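Local coordinates for protein beta-glucanase (Bacteroides thetaiotaomicron, PDB 6EUG) that binds glucoimidazole and, as the family 43 glycoside hydrolase part of a longer protein, probably cleaves beta-1,3-galactosidic bonds during arabinogalactan breakdown, at residues 51-56 with 114-119; 108-113 with 134-139; 144-147 with 152-155; 159-164 with 227-232; 338-341 with 347-350. All coordinates share one frame; numbering follows the deposited sequence.

The five contacts sample a five-bladed propeller from blade packing to ligand pocket. Contacts 1, 2 and 3 all draw on the sheet that includes strands 108-117 and 154-159; contacts 1 and 2 share strand 108-117, the first near its far end and the second at the pocket. Neither contact 4, the most buried, nor contact 1 has a direct hydrogen bond across it, though a water bridges the segments of contact 4. Contacts 1, 2, 3 and 5 are partly buried. Contacts 3 and 5 are hairpins whose backbone bonds lie beside arginines, paired with a valine in one and an aspartate in the other. Contact 2 alone grips glucoimidazole directly, and Trp340 of contact 5 packs against Arg111 of contact 2.

Contact 1 of 5, residues 51-56 with 114-119; sequences LFHEGK and VIYNAK
Leu51 and His53 of one sheet reach across to Val114 and Tyr116 of the next, showing how neighbouring propeller blades meet through side chains rather than a shared ladder. The strand segments 51-53 and 114-117 run 8.1 Å apart at closest approach, with directions 38° from parallel. Leu51 holds CG wedged between its own backbone N and carbonyl carbon (chi1 65°), which brings one methyl to bear: CD2 lies 3.5 Å from Val114 CG1, a tight carbon pair, and is as near to the Val114 carbonyl oxygen. Two residues further on, His53 brings CE1 of its imidazole over one face of the Tyr116 ring. His53 CE1 sits 3.9 Å from Tyr116 CE1, displaced toward the rim, and the two planes are inclined at 48°, so the pair is oblique. Phe123 joins both, edge-to-face with His53 and in ring contact with Tyr116. Just beyond His53 the chain reverses in a type I' beta turn, closed by the bond from Lys56 N to His53 O, 3.2 Å. With no hydrogen bond passing between 51-56 and 114-119, the chemistry is consistent with blades that meet here mainly by van der Waals contact, with water incompletely excluded.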
# COMPACT_ATOMS: atom_id res chain seq x y z
N LEU A 51 2.69 -12.54 -3.80
CA LEU A 51 2.43 -13.06 -5.16
C LEU A 51 2.71 -14.56 -5.30
O LEU A 51 3.38 -15.15 -4.46
CB LEU A 51 3.24 -12.29 -6.17
CG LEU A 51 4.77 -12.41 -6.11
CD1 LEU A 51 5.29 -13.72 -6.69
CD2 LEU A 51 5.40 -11.26 -6.88
N PHE A 52 2.21 -15.15 -6.40
CA PHE A 52 2.41 -16.57 -6.72
C PHE A 52 3.23 -16.70 -8.00
O PHE A 52 2.89 -16.09 -9.00
CB PHE A 52 1.05 -17.26 -6.92
CG PHE A 52 1.12 -18.79 -7.03
CD1 PHE A 52 1.25 -19.60 -5.90
CD2 PHE A 52 1.01 -19.43 -8.28
CE1 PHE A 52 1.28 -20.99 -6.00
CE2 PHE A 52 1.05 -20.83 -8.38
CZ PHE A 52 1.17 -21.60 -7.27
N HIS A 53 4.29 -17.53 -7.97
CA HIS A 53 5.12 -17.76 -9.14
C HIS A 53 5.77 -19.14 -9.14
O HIS A 53 6.38 -19.54 -8.15
CB HIS A 53 6.22 -16.70 -9.25
CG HIS A 53 6.96 -16.73 -10.55
ND1 HIS A 53 6.46 -16.15 -11.69
CD2 HIS A 53 8.16 -17.27 -10.89
CE1 HIS A 53 7.32 -16.32 -12.68
NE2 HIS A 53 8.36 -16.99 -12.22
N GLU A 54 5.66 -19.83 -10.28
CA GLU A 54 6.24 -21.16 -10.45
C GLU A 54 5.94 -22.10 -9.25
O GLU A 54 6.82 -22.75 -8.71
CB GLU A 54 7.74 -21.09 -10.82
CG GLU A 54 7.97 -20.55 -12.24
CD GLU A 54 9.45 -20.37 -12.65
OE1 GLU A 54 10.36 -20.59 -11.81
OE2 GLU A 54 9.69 -19.99 -13.83
N GLY A 55 4.68 -22.12 -8.81
CA GLY A 55 4.21 -23.09 -7.82
C GLY A 55 4.33 -22.68 -6.35
O GLY A 55 3.97 -23.50 -5.47
N LYS A 56 4.85 -21.47 -6.07
CA LYS A 56 5.03 -21.00 -4.67
C LYS A 56 4.52 -19.57 -4.45
O LYS A 56 4.61 -18.70 -5.33
CB LYS A 56 6.53 -20.98 -4.27
CG LYS A 56 7.30 -22.28 -4.38
CD LYS A 56 8.71 -22.14 -3.82
CE LYS A 56 9.43 -23.48 -3.79
NZ LYS A 56 10.50 -23.48 -2.75
N VAL A 114 5.29 -6.28 -4.70
CA VAL A 114 5.95 -6.86 -5.88
C VAL A 114 4.91 -7.35 -6.89
O VAL A 114 3.95 -8.06 -6.49
CB VAL A 114 6.92 -8.04 -5.50
CG1 VAL A 114 7.63 -8.60 -6.70
CG2 VAL A 114 7.95 -7.56 -4.48
N ILE A 115 5.16 -7.02 -8.16
CA ILE A 115 4.37 -7.48 -9.31
C ILE A 115 5.27 -8.09 -10.40
O ILE A 115 6.42 -7.68 -10.58
CB ILE A 115 3.49 -6.36 -9.88
CG1 ILE A 115 4.32 -5.15 -10.34
CG2 ILE A 115 2.39 -5.98 -8.90
CD1 ILE A 115 3.53 -3.95 -10.82
N TYR A 116 4.73 -9.06 -11.14
CA TYR A 116 5.48 -9.72 -12.21
C TYR A 116 5.08 -9.10 -13.51
O TYR A 116 3.87 -8.97 -13.78
CB TYR A 116 5.16 -11.22 -12.25
CG TYR A 116 5.86 -11.99 -13.38
CD1 TYR A 116 7.24 -12.17 -13.37
CD2 TYR A 116 5.14 -12.53 -14.45
CE1 TYR A 116 7.89 -12.85 -14.40
CE2 TYR A 116 5.78 -13.22 -15.48
CZ TYR A 116 7.15 -13.38 -15.45
OH TYR A 116 7.79 -14.05 -16.45
N ASN A 117 6.06 -8.71 -14.33
CA ASN A 117 5.77 -8.12 -15.63
C ASN A 117 5.91 -9.21 -16.66
O ASN A 117 7.04 -9.67 -16.94
CB ASN A 117 6.72 -6.96 -15.94
CG ASN A 117 6.41 -6.32 -17.26
OD1 ASN A 117 6.41 -6.97 -18.34
ND2 ASN A 117 6.08 -5.07 -17.22
N ALA A 118 4.77 -9.63 -17.22
CA ALA A 118 4.77 -10.75 -18.22
C ALA A 118 5.58 -10.44 -19.49
O ALA A 118 6.25 -11.35 -20.02
CB ALA A 118 3.34 -11.13 -18.58
N LYS A 119 5.53 -9.18 -19.95
CA LYS A 119 6.26 -8.76 -21.17
C LYS A 119 7.79 -8.81 -21.07
O LYS A 119 8.44 -9.27 -22.00
CB LYS A 119 5.83 -7.34 -21.60

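Contact 2 of 5, residues 108-113 with 134-139; sequences IMERPK and QGYGPA. With GIM (glucoimidazole), chain B.
Tyr136 meets strand 108-113 in two ways at once, its ring resting on Ile108 and its hydroxyl bonded to Glu110. Ile108 CD1 lies over one face of the ring, 4.0 Å from the Tyr136 centroid, a CH-pi contact in which the two side chains cross at about a right angle. At the far end of the ring Tyr136 OH donates to Glu110 OE2 over 2.7 Å, meeting the carboxylate on its syn side, though tilted 23° out of the carboxylate plane. Glu110 sets CG opposite its carbonyl carbon (chi1 -66°) and continues extended, which carries the carboxylate out to the bound glucoimidazole. There OE1 accepts from two ligand hydroxyls: it lies 2.6 Å from O4 of glucoimidazole and 3.3 Å from its O3. Arg111, likewise extended from CG to NE, shares O3 with Glu110 and goes on to O2; its NH2 donates to ligand O2 at 3.2 Å, while the bond from Arg111 NE to ligand O3, 3.0 Å, is weak. Asp214 and Gln320 add further hydrogen bonds to the ligand. A type II' turn from Gln134 to Gly137 presents the tyrosine, whose CG lies anti to the carbonyl carbon (chi1 -76°). Tyr136 lines the pocket and at the same time fixes Glu110 through its hydroxyl: the phenol holds OE2, leaving OE1 to take both O3 and O4, an arrangement that would be sensitive to where those two hydroxyls sit.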
# COMPACT_ATOMS: atom_id res chain seq x y z
N ILE A 108 13.93 5.13 5.74
CA ILE A 108 12.68 4.40 6.05
C ILE A 108 12.20 3.70 4.77
O ILE A 108 12.14 4.33 3.71
CB ILE A 108 11.61 5.39 6.56
CG1 ILE A 108 11.98 5.90 7.97
CG2 ILE A 108 10.20 4.84 6.54
CD1 ILE A 108 11.17 7.12 8.37
N MET A 109 11.89 2.41 4.88
CA MET A 109 11.37 1.60 3.79
C MET A 109 10.09 0.93 4.30
O MET A 109 10.16 0.08 5.21
CB MET A 109 12.42 0.55 3.43
CG MET A 109 13.71 1.12 2.85
SD MET A 109 14.87 -0.22 2.64
CE MET A 109 15.48 0.00 0.98
N GLU A 110 8.94 1.32 3.73
CA GLU A 110 7.61 0.84 4.15
C GLU A 110 6.70 0.34 3.01
O GLU A 110 6.84 0.75 1.84
CB GLU A 110 6.85 1.91 4.95
CG GLU A 110 7.51 2.21 6.29
CD GLU A 110 6.83 3.30 7.13
OE1 GLU A 110 5.82 3.91 6.68
OE2 GLU A 110 7.36 3.57 8.25
N ARG A 111 5.83 -0.59 3.38
CA ARG A 111 4.74 -1.04 2.53
C ARG A 111 5.17 -1.53 1.16
O ARG A 111 4.55 -1.21 0.14
CB ARG A 111 3.61 0.01 2.50
CG ARG A 111 2.92 0.22 3.84
CD ARG A 111 1.65 1.08 3.81
NE ARG A 111 1.14 1.26 5.17
CZ ARG A 111 0.41 0.37 5.86
NH1 ARG A 111 -0.02 -0.75 5.31
NH2 ARG A 111 0.04 0.63 7.13
N PRO A 112 6.19 -2.42 1.12
CA PRO A 112 6.61 -2.94 -0.18
C PRO A 112 5.55 -3.78 -0.89
O PRO A 112 4.76 -4.48 -0.23
CB PRO A 112 7.79 -3.85 0.18
CG PRO A 112 7.40 -4.38 1.55
CD PRO A 112 6.79 -3.18 2.23
N LYS A 113 5.57 -3.75 -2.21
CA LYS A 113 4.73 -4.60 -3.06
C LYS A 113 5.54 -5.05 -4.26
O LYS A 113 6.34 -4.30 -4.79
CB LYS A 113 3.46 -3.88 -3.53
CG LYS A 113 2.63 -3.22 -2.40
CD LYS A 113 1.92 -4.27 -1.55
CE LYS A 113 1.23 -3.66 -0.35
NZ LYS A 113 2.23 -3.12 0.67
N GLN A 134 15.66 12.72 7.29
CA GLN A 134 14.66 13.70 6.86
C GLN A 134 13.24 13.44 7.38
O GLN A 134 12.28 14.06 6.91
CB GLN A 134 14.70 13.85 5.31
CG GLN A 134 16.09 14.21 4.82
CD GLN A 134 16.13 14.78 3.41
OE1 GLN A 134 15.27 15.57 3.01
NE2 GLN A 134 17.15 14.39 2.65
N GLY A 135 13.10 12.57 8.38
CA GLY A 135 11.77 12.24 8.93
C GLY A 135 10.85 11.64 7.84
O GLY A 135 11.28 10.82 7.05
N TYR A 136 9.61 12.08 7.80
CA TYR A 136 8.68 11.70 6.71
C TYR A 136 8.46 12.85 5.67
O TYR A 136 7.51 12.83 4.88
CB TYR A 136 7.33 11.19 7.31
CG TYR A 136 7.38 9.78 7.89
CD1 TYR A 136 7.74 9.56 9.22
CD2 TYR A 136 7.02 8.66 7.13
CE1 TYR A 136 7.78 8.28 9.77
CE2 TYR A 136 7.07 7.38 7.67
CZ TYR A 136 7.44 7.19 9.01
OH TYR A 136 7.51 5.94 9.60
N GLY A 137 9.36 13.83 5.65
CA GLY A 137 9.32 14.93 4.69
C GLY A 137 9.34 14.57 3.20
O GLY A 137 8.48 15.02 2.47
N PRO A 138 10.34 13.79 2.75
CA PRO A 138 10.48 13.56 1.30
C PRO A 138 9.28 12.94 0.56
O PRO A 138 9.07 13.25 -0.61
CB PRO A 138 11.74 12.69 1.20
CG PRO A 138 12.54 13.09 2.40
CD PRO A 138 11.53 13.34 3.49
N ALA A 139 8.54 12.02 1.21
CA ALA A 139 7.33 11.41 0.67
C ALA A 139 7.53 10.84 -0.73
O ALA A 139 6.85 11.27 -1.68
CB ALA A 139 6.16 12.41 0.72
C1 GIM B . 1.04 5.21 9.23
C2 GIM B . 1.25 4.28 8.10
N10 GIM B . 1.88 5.40 10.26
C3 GIM B . 2.37 3.29 8.44
C4 GIM B . 3.56 4.06 9.09
C5 GIM B . 3.14 4.64 10.45
C6 GIM B . 4.23 5.50 11.10
C7 GIM B . 0.14 6.75 10.51
C8 GIM B . 1.33 6.35 11.07
N1 GIM B . -0.03 6.04 9.37
O3 GIM B . 2.85 2.63 7.26
O2 GIM B . -0.04 3.73 7.71
O4 GIM B . 4.09 5.12 8.25
O6 GIM B . 4.41 6.71 10.36

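Contact 3 of 5, residues 144-147 with 152-155; sequences AVSD and PYRF
Val145 and Arg154 exchange both of their backbone hydrogen bonds. Arg154 N donates to Val145 O over 2.8 Å in a bond almost straight at 177°; the return bond from Val145 N to Arg154 O is 3.0 Å long and more bent, at 151°. The same two carbonyls also attract backbone carbons, Ala144 CA lying 3.2 Å from Arg154 O and Tyr153 CA 3.4 Å from Val145 O. This is the ladder of an antiparallel beta hairpin, strands 140-146 and 154-159, which completes the outer side of the second propeller blade; on its other edge strand 140-146 bonds through Ala144 to Met125 and through Ser146 to Phe123. Tyr153 turns its backbone instead to Ala92 of the preceding sheet. Its ring carries Ser146 CB squarely over one face, 3.5 Å from the Tyr153 centroid and 6° off the normal. The hydroxyls of that pair are satisfied elsewhere: Ser146 OG at the carbonyl of Ser148, Tyr153 OH at the carbonyl of Pro149. On the face bearing Val145 and Arg154 the two side chains run side by side, and a bend at chi3 folds the guanidinium back so that Val145 CG1 lies over its face, 3.4 Å from Arg154 NH2.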
# COMPACT_ATOMS: atom_id res chain seq x y z
N ALA A 144 12.60 -1.00 -7.63
CA ALA A 144 13.71 -1.94 -7.74
C ALA A 144 13.29 -3.18 -8.58
O ALA A 144 12.10 -3.42 -8.74
CB ALA A 144 14.19 -2.34 -6.35
N VAL A 145 14.27 -3.95 -9.12
CA VAL A 145 13.98 -5.01 -10.11
C VAL A 145 14.82 -6.28 -9.81
O VAL A 145 15.94 -6.16 -9.30
CB VAL A 145 14.20 -4.49 -11.55
CG1 VAL A 145 15.68 -4.25 -11.88
CG2 VAL A 145 13.57 -5.43 -12.59
N SER A 146 14.24 -7.46 -10.05
CA SER A 146 14.91 -8.75 -9.92
C SER A 146 14.53 -9.72 -11.07
O SER A 146 13.41 -9.67 -11.57
CB SER A 146 14.51 -9.41 -8.61
OG SER A 146 15.21 -10.62 -8.38
N ASP A 147 15.46 -10.61 -11.43
CA ASP A 147 15.18 -11.74 -12.31
C ASP A 147 14.45 -12.92 -11.59
O ASP A 147 13.80 -13.76 -12.25
CB ASP A 147 16.50 -12.27 -12.92
CG ASP A 147 17.15 -11.32 -13.92
OD1 ASP A 147 16.62 -10.23 -14.22
OD2 ASP A 147 18.22 -11.69 -14.43
N PRO A 152 18.32 -11.35 -4.87
CA PRO A 152 18.25 -9.91 -4.55
C PRO A 152 17.70 -8.98 -5.65
O PRO A 152 17.89 -9.23 -6.85
CB PRO A 152 19.70 -9.56 -4.21
CG PRO A 152 20.52 -10.53 -5.01
CD PRO A 152 19.72 -11.83 -4.95
N TYR A 153 16.99 -7.94 -5.20
CA TYR A 153 16.54 -6.84 -6.03
C TYR A 153 17.61 -5.75 -6.14
O TYR A 153 18.34 -5.44 -5.16
CB TYR A 153 15.21 -6.23 -5.46
CG TYR A 153 14.01 -7.16 -5.65
CD1 TYR A 153 13.89 -8.38 -4.94
CD2 TYR A 153 12.99 -6.85 -6.59
CE1 TYR A 153 12.83 -9.27 -5.17
CE2 TYR A 153 11.90 -7.73 -6.79
CZ TYR A 153 11.80 -8.92 -6.09
OH TYR A 153 10.74 -9.80 -6.34
N ARG A 154 17.65 -5.13 -7.33
CA ARG A 154 18.53 -3.99 -7.64
C ARG A 154 17.72 -2.66 -7.64
O ARG A 154 16.81 -2.49 -8.46
CB ARG A 154 19.22 -4.20 -9.00
CG ARG A 154 19.97 -2.98 -9.55
CD ARG A 154 20.73 -3.28 -10.86
NE ARG A 154 19.90 -3.81 -11.97
CZ ARG A 154 19.17 -3.09 -12.84
NH1 ARG A 154 19.07 -1.76 -12.77
NH2 ARG A 154 18.50 -3.73 -13.79
N PHE A 155 18.10 -1.73 -6.75
CA PHE A 155 17.49 -0.38 -6.68
C PHE A 155 17.73 0.35 -8.00
O PHE A 155 18.85 0.30 -8.56
CB PHE A 155 18.10 0.45 -5.51
CG PHE A 155 17.68 1.90 -5.49
CD1 PHE A 155 16.48 2.28 -4.90
CD2 PHE A 155 18.47 2.90 -6.08
CE1 PHE A 155 16.07 3.61 -4.89
CE2 PHE A 155 18.05 4.23 -6.09
CZ PHE A 155 16.85 4.59 -5.48

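Contact 4 of 5, residues 159-164 with 227-232; sequences GRVNPG and HIYSSE
Val161 lodges its two methyls against aromatic rings of strand 225-231. Its CG1 stands anti to the backbone N (chi1 -175°) and CG2 beside that N, an arrangement that gives each methyl a different target. His227 comes first along the strand: its CE1, at the ring edge, lies 4.1 Å from Val161 CG2. The imidazole does more than fill space, since ND1 is hydrogen-bonded to His249 and one face is covered by the next ring, with Tyr229 CD1 above its centre. Tyr229, two residues on, takes the less common first torsion, CG between backbone N and carbonyl carbon (chi1 56°), and in this pose its phenol end faces Val161 nearly head-on, the two side chains coming from opposite directions. Val161 CG1 approaches Tyr229 OH to 3.6 Å, while Val161 CG2 sits over one ring face, near the rim. The buried hydroxyl has two partners: Gln238 OE1, and a water that donates to Tyr229 OH over 2.7 Å and to Asn162 OD1 over 2.9 Å, thereby tying the loop to the strand. The arrangement is that of a connecting loop, here the one leaving the second sheet toward the helices, packed on the third sheet of the five-bladed beta-propeller that is characteristic of glycoside hydrolase family 43.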
# COMPACT_ATOMS: atom_id res chain seq x y z
N GLY A 159 11.54 8.96 -6.13
CA GLY A 159 11.11 10.32 -6.36
C GLY A 159 9.64 10.51 -6.01
O GLY A 159 8.92 9.53 -5.78
N ARG A 160 9.22 11.77 -5.99
CA ARG A 160 7.80 12.11 -6.00
C ARG A 160 7.25 11.83 -7.42
O ARG A 160 8.03 11.63 -8.40
CB ARG A 160 7.56 13.56 -5.53
CG ARG A 160 7.83 13.82 -4.04
CD ARG A 160 7.41 15.20 -3.56
NE ARG A 160 7.64 15.33 -2.12
CZ ARG A 160 7.35 16.38 -1.38
NH1 ARG A 160 6.81 17.45 -1.92
NH2 ARG A 160 7.58 16.37 -0.07
N VAL A 161 5.93 11.83 -7.54
CA VAL A 161 5.27 11.23 -8.71
C VAL A 161 4.80 12.24 -9.76
O VAL A 161 4.10 13.19 -9.45
CB VAL A 161 4.09 10.34 -8.28
CG1 VAL A 161 3.48 9.62 -9.48
CG2 VAL A 161 4.50 9.32 -7.19
N ASN A 162 5.16 11.97 -11.03
CA ASN A 162 4.69 12.73 -12.20
C ASN A 162 4.96 14.26 -12.14
O ASN A 162 4.03 15.06 -12.31
CB ASN A 162 3.19 12.46 -12.48
CG ASN A 162 2.91 11.07 -13.05
OD1 ASN A 162 1.95 10.38 -12.60
ND2 ASN A 162 3.70 10.64 -14.03
N PRO A 163 6.23 14.67 -11.93
CA PRO A 163 6.54 16.13 -12.01
C PRO A 163 5.99 16.82 -13.27
O PRO A 163 6.07 16.25 -14.39
CB PRO A 163 8.07 16.17 -11.93
CG PRO A 163 8.52 14.82 -12.36
CD PRO A 163 7.47 13.86 -11.85
N GLY A 164 5.35 17.98 -13.06
CA GLY A 164 4.79 18.79 -14.13
C GLY A 164 3.41 18.41 -14.68
O GLY A 164 2.88 19.16 -15.51
N HIS A 227 -0.15 2.29 -9.73
CA HIS A 227 0.44 2.71 -8.42
C HIS A 227 -0.62 3.59 -7.70
O HIS A 227 -1.01 4.66 -8.20
CB HIS A 227 1.77 3.42 -8.67
CG HIS A 227 2.44 3.99 -7.45
ND1 HIS A 227 3.16 5.17 -7.48
CD2 HIS A 227 2.49 3.54 -6.18
CE1 HIS A 227 3.63 5.42 -6.27
NE2 HIS A 227 3.24 4.44 -5.46
N ILE A 228 -1.07 3.11 -6.55
CA ILE A 228 -2.16 3.71 -5.77
C ILE A 228 -1.51 4.23 -4.48
O ILE A 228 -0.85 3.45 -3.78
CB ILE A 228 -3.27 2.71 -5.45
CG1 ILE A 228 -3.94 2.24 -6.76
CG2 ILE A 228 -4.35 3.37 -4.58
CD1 ILE A 228 -4.72 0.97 -6.70
N TYR A 229 -1.66 5.50 -4.17
CA TYR A 229 -0.93 6.07 -3.00
C TYR A 229 -1.62 7.23 -2.30
O TYR A 229 -2.38 7.97 -2.92
CB TYR A 229 0.51 6.46 -3.41
CG TYR A 229 0.53 7.45 -4.60
CD1 TYR A 229 0.42 6.98 -5.94
CD2 TYR A 229 0.55 8.85 -4.41
CE1 TYR A 229 0.40 7.86 -7.00
CE2 TYR A 229 0.54 9.73 -5.47
CZ TYR A 229 0.41 9.25 -6.77
OH TYR A 229 0.34 10.14 -7.82
N SER A 230 -1.30 7.40 -1.01
CA SER A 230 -1.74 8.54 -0.23
C SER A 230 -0.83 9.74 -0.59
O SER A 230 0.39 9.66 -0.49
CB SER A 230 -1.72 8.23 1.27
OG SER A 230 -2.52 7.10 1.59
N SER A 231 -1.45 10.84 -1.00
CA SER A 231 -0.75 12.04 -1.54
C SER A 231 -1.22 13.34 -0.86
O SER A 231 -2.06 13.31 0.04
CB SER A 231 -1.02 12.13 -3.06
OG SER A 231 -0.11 13.01 -3.73
N GLU A 232 -0.69 14.50 -1.29
CA GLU A 232 -1.16 15.79 -0.78
C GLU A 232 -1.17 15.84 0.78
O GLU A 232 -2.20 16.08 1.42
CB GLU A 232 -2.56 16.08 -1.37
CG GLU A 232 -2.66 15.99 -2.89
CD GLU A 232 -4.05 16.19 -3.49
OE1 GLU A 232 -4.92 16.90 -2.87
OE2 GLU A 232 -4.31 15.57 -4.58
O HOH W 1 0.84 11.45 -10.11

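Contact 5 of 5, residues 338-341 with 347-350; sequences DMWR and DSRY
Arg341 and Arg349 lay their guanidinium groups flat on each other, centres 3.9 Å apart and planes at 19°, with Asp347 joined to both. The carboxylate divides its oxygens. Asp347 OD1 receives Arg349 NH2 at 3.1 Å, close to the guanidinium plane, in a side-on grip that also brings Arg349 NE to the carbonyl Asp347 O at 2.8 Å. Asp347 OD2 forms the other salt bridge, to Arg341 NH1 at 2.8 Å, but here the two flat groups stand at 80° and the hydrogen bond is weak. Arg349 reaches this place by bending at chi2 (-67°), whereas Arg341 comes across extended. Beside the network, Ser348 OG accepts the backbone Arg341 N, 3.0 Å, while its own proton goes to the carbonyl of Leu345; the same oxygen lies at the edge of the Trp340 ring. Trp340 turns toward the pocket, its side chain about 5 Å from glucoimidazole at the nearest atoms, with NE1 on Gln320 and an edge-to-face contact with Trp284. Further into the hairpin of strands 332-339 and 349-357, Met339 and Arg349 exchange two backbone bonds, Met339 N to Arg349 O being 2.9 Å, and a water bridges that carbonyl to Asp338 OD1, which also takes the backbone N of Gly47. One carboxylate facing two stacked cations would probably offset much of the repulsion between them, making the arginine pair a polar clasp at the loop end of the hairpin.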
# COMPACT_ATOMS: atom_id res chain seq x y z
N ASP A 338 -2.20 -5.73 9.34
CA ASP A 338 -1.21 -5.68 10.45
C ASP A 338 -1.90 -5.34 11.77
O ASP A 338 -2.86 -4.53 11.77
CB ASP A 338 -0.14 -4.64 10.15
CG ASP A 338 0.67 -5.01 8.94
OD1 ASP A 338 1.45 -6.02 9.01
OD2 ASP A 338 0.54 -4.30 7.92
N MET A 339 -1.47 -5.95 12.88
CA MET A 339 -1.90 -5.55 14.22
C MET A 339 -0.69 -4.90 14.92
O MET A 339 0.17 -5.61 15.47
CB MET A 339 -2.42 -6.79 14.96
CG MET A 339 -3.19 -6.55 16.24
SD MET A 339 -3.72 -8.10 17.03
CE MET A 339 -4.36 -8.90 15.66
N TRP A 340 -0.57 -3.57 14.84
CA TRP A 340 0.67 -2.89 15.18
C TRP A 340 0.88 -2.81 16.70
O TRP A 340 -0.08 -2.49 17.44
CB TRP A 340 0.72 -1.47 14.61
CG TRP A 340 0.69 -1.37 13.11
CD1 TRP A 340 -0.32 -0.89 12.36
CD2 TRP A 340 1.74 -1.74 12.20
NE1 TRP A 340 0.02 -0.93 11.04
CE2 TRP A 340 1.26 -1.49 10.91
CE3 TRP A 340 3.00 -2.33 12.36
CZ2 TRP A 340 2.02 -1.71 9.78
CZ3 TRP A 340 3.78 -2.54 11.25
CH2 TRP A 340 3.27 -2.27 9.95
N ARG A 341 2.12 -3.07 17.14
CA ARG A 341 2.55 -2.86 18.54
C ARG A 341 3.67 -1.82 18.54
O ARG A 341 4.85 -2.16 18.42
CB ARG A 341 3.05 -4.17 19.16
CG ARG A 341 1.93 -5.15 19.33
CD ARG A 341 2.35 -6.36 20.12
NE ARG A 341 1.19 -7.22 20.38
CZ ARG A 341 1.06 -8.04 21.42
NH1 ARG A 341 2.01 -8.15 22.36
NH2 ARG A 341 -0.05 -8.75 21.52
N ASP A 347 7.13 -7.33 17.38
CA ASP A 347 6.07 -8.14 18.01
C ASP A 347 4.68 -7.88 17.37
O ASP A 347 3.69 -8.53 17.73
CB ASP A 347 6.03 -7.82 19.52
CG ASP A 347 5.22 -8.84 20.33
OD1 ASP A 347 5.21 -10.04 19.99
OD2 ASP A 347 4.60 -8.44 21.35
N SER A 348 4.58 -6.93 16.44
CA SER A 348 3.31 -6.71 15.69
C SER A 348 2.86 -8.03 15.00
O SER A 348 3.67 -8.84 14.52
CB SER A 348 3.43 -5.57 14.66
OG SER A 348 3.96 -4.38 15.20
N ARG A 349 1.54 -8.25 15.01
CA ARG A 349 0.91 -9.52 14.58
C ARG A 349 0.22 -9.36 13.23
O ARG A 349 0.21 -8.26 12.63
CB ARG A 349 -0.08 -10.01 15.66
CG ARG A 349 0.48 -9.94 17.08
CD ARG A 349 1.62 -10.92 17.25
NE ARG A 349 2.27 -10.83 18.57
CZ ARG A 349 1.85 -11.44 19.69
NH1 ARG A 349 0.74 -12.19 19.69
NH2 ARG A 349 2.54 -11.30 20.81
N TYR A 350 -0.34 -10.45 12.73
CA TYR A 350 -0.98 -10.48 11.40
C TYR A 350 -2.44 -10.91 11.53
O TYR A 350 -2.75 -11.86 12.29
CB TYR A 350 -0.17 -11.40 10.47
CG TYR A 350 1.31 -11.08 10.46
CD1 TYR A 350 1.80 -9.91 9.88
CD2 TYR A 350 2.24 -11.96 11.02
CE1 TYR A 350 3.16 -9.61 9.89
CE2 TYR A 350 3.58 -11.67 11.05
CZ TYR A 350 4.04 -10.52 10.46
OH TYR A 350 5.36 -10.25 10.51
O HOH W 2 2.27 -6.66 11.54